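Local coordinates for protein trehalose-6-phosphate phosphatase (Candida albicans, PDB 5DXF) that has an N-terminal domain of the glycosyltransferase family 20 type, consistent with a two-domain GT-B fold, at residues R149-A152 and E153-W157. Sequence-based numbering, arbitrary orientation.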
loop_
_atom_site.group_PDB
_atom_site.type_symbol
_atom_site.label_atom_id
_atom_site.label_comp_id
_atom_site.label_asym_id
_atom_site.label_seq_id
_atom_site.Cartn_x
_atom_site.Cartn_y
_atom_site.Cartn_z
ATOM N N ARG A 149 -0.603 15.900 8.463
ATOM C CA ARG A 149 -1.118 15.048 7.415
ATOM C C ARG A 149 -1.804 15.816 6.296
ATOM O O ARG A 149 -2.202 15.233 5.308
ATOM C CB ARG A 149 -2.090 14.037 8.007
ATOM C CG ARG A 149 -1.436 12.860 8.703
ATOM C CD ARG A 149 -2.344 11.652 8.643
ATOM N NE ARG A 149 -1.672 10.427 9.046
ATOM C CZ ARG A 149 -0.901 10.322 10.117
ATOM N NH1 ARG A 149 -0.702 11.374 10.887
ATOM N NH2 ARG A 149 -0.332 9.171 10.414
ATOM N N LYS A 150 -1.977 17.117 6.460
ATOM C CA LYS A 150 -2.862 17.878 5.581
ATOM C C LYS A 150 -2.297 18.173 4.195
ATOM O O LYS A 150 -2.996 17.975 3.210
ATOM C CB LYS A 150 -3.284 19.186 6.254
ATOM C CG LYS A 150 -4.316 18.979 7.351
ATOM C CD LYS A 150 -5.335 20.102 7.415
ATOM C CE LYS A 150 -6.170 19.996 8.682
ATOM N NZ LYS A 150 -6.633 18.601 8.930
ATOM N N TYR A 151 -1.071 18.652 4.086
ATOM C CA TYR A 151 -0.525 18.842 2.753
ATOM C C TYR A 151 -0.354 17.526 2.012
ATOM O O TYR A 151 -0.624 17.425 0.826
ATOM C CB TYR A 151 0.794 19.603 2.765
ATOM C CG TYR A 151 1.246 19.914 1.369
ATOM C CD1 TYR A 151 0.654 20.924 0.647
ATOM C CD2 TYR A 151 2.225 19.165 0.757
ATOM C CE1 TYR A 151 1.045 21.202 -0.639
ATOM C CE2 TYR A 151 2.622 19.434 -0.533
ATOM C CZ TYR A 151 2.026 20.458 -1.223
ATOM O OH TYR A 151 2.414 20.740 -2.502
ATOM N N ALA A 152 0.125 16.521 2.725
ATOM C CA ALA A 152 0.341 15.216 2.146
ATOM C C ALA A 152 -0.949 14.574 1.701
ATOM O O ALA A 152 -1.000 13.957 0.654
ATOM C CB ALA A 152 1.052 14.323 3.136
ATOM N N GLU A 153 -1.986 14.687 2.517
ATOM C CA GLU A 153 -3.257 14.059 2.197
ATOM C C GLU A 153 -4.239 14.860 1.358
ATOM O O GLU A 153 -4.993 14.295 0.593
ATOM C CB GLU A 153 -3.919 13.556 3.464
ATOM C CG GLU A 153 -3.009 12.678 4.297
ATOM C CD GLU A 153 -2.630 11.382 3.615
ATOM O OE1 GLU A 153 -3.357 10.932 2.722
ATOM O OE2 GLU A 153 -1.596 10.812 3.985
ATOM N N ASN A 154 -4.235 16.174 1.506
ATOM C CA ASN A 154 -5.186 17.020 0.787
ATOM C C ASN A 154 -4.668 17.503 -0.563
ATOM O O ASN A 154 -5.455 17.825 -1.451
ATOM C CB ASN A 154 -5.586 18.231 1.634
ATOM C CG ASN A 154 -6.320 17.841 2.899
ATOM O OD1 ASN A 154 -6.910 16.764 2.983
ATOM N ND2 ASN A 154 -6.290 18.720 3.894
ATOM N N VAL A 155 -3.350 17.561 -0.722
ATOM C CA VAL A 155 -2.775 18.101 -1.948
ATOM C C VAL A 155 -2.053 17.040 -2.773
ATOM O O VAL A 155 -2.384 16.820 -3.935
ATOM C CB VAL A 155 -1.796 19.250 -1.646
ATOM C CG1 VAL A 155 -1.274 19.849 -2.939
ATOM C CG2 VAL A 155 -2.481 20.315 -0.806
ATOM N N LEU A 156 -1.076 16.378 -2.162
ATOM C CA LEU A 156 -0.230 15.428 -2.875
ATOM C C LEU A 156 -0.951 14.122 -3.242
ATOM O O LEU A 156 -0.913 13.702 -4.400
ATOM C CB LEU A 156 1.022 15.126 -2.043
ATOM C CG LEU A 156 2.097 16.224 -1.988
ATOM C CD1 LEU A 156 3.117 15.941 -0.894
ATOM C CD2 LEU A 156 2.794 16.362 -3.333
ATOM N N TRP A 157 -1.599 13.493 -2.261
ATOM C CA TRP A 157 -2.348 12.252 -2.489
ATOM C C TRP A 157 -3.380 12.358 -3.620
ATOM O O TRP A 157 -3.409 11.485 -4.491
ATOM C CB TRP A 157 -3.043 11.788 -1.200
ATOM C CG TRP A 157 -4.078 10.706 -1.416
ATOM C CD1 TRP A 157 -5.362 10.869 -1.865
ATOM C CD2 TRP A 157 -3.912 9.302 -1.191
ATOM N NE1 TRP A 157 -5.996 9.654 -1.940
ATOM C CE2 TRP A 157 -5.131 8.677 -1.529
ATOM C CE3 TRP A 157 -2.854 8.514 -0.734
ATOM C CZ2 TRP A 157 -5.314 7.298 -1.427
ATOM C CZ3 TRP A 157 -3.038 7.151 -0.636
ATOM C CH2 TRP A 157 -4.256 6.556 -0.979
#
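The ring of Tyr151 packs against Val155 and Leu156, one turn further along helix 147-160. Val155 lies over one face: its CB lies 4.0 Å from the centroid of the Tyr151 ring, a CH-pi contact offset toward the rim, and its methyls spread along the same side of the ring, Val155 CG2 by Tyr151 CD1 and CE1, CG1 by CE1 and CZ. Tyr151 can meet both residues because its CG is anti to the backbone N (chi1 -174°), which sends the ring along the helix toward its C-terminal end. Leu156 reaches the other flank, its CD1 3.5 Å from Tyr151 CE2, in an oblique approach. Tyr180 of helix 173-194 meets the Tyr151 ring edge-to-face, and Leu247 of helix 244-251 touches both Tyr151 and Leu156 on this buried side.

The backbone beneath widens into a pi-type turn. Tyr151 O accepts from Val155 N at 3.1 Å, from above the carbonyl plane, and from Leu156 N at 3.2 Å, almost in line with the carbonyl bond; like this second bond, Trp157 N to Ala152 O at 3.0 Å spans five residues. This helix belongs to the half of the GT-B fold built round the larger, mixed sheet.

Packing is looser on the Lys150 side, where Asn154 is exposed. The two side chains run side by side, Asn154 ND2 3.9 Å from Lys150 CB, while Asn154 N bonds to Lys150 O at 2.8 Å. Glu153, by contrast, is buried, and its OE2 is hydrogen-bonded to the hydroxyls of Tyr206 and Tyr207; Arg149 NE, 5.1 Å from Glu153 OE2, is too far for a salt bridge and could act at most through longer-range electrostatics.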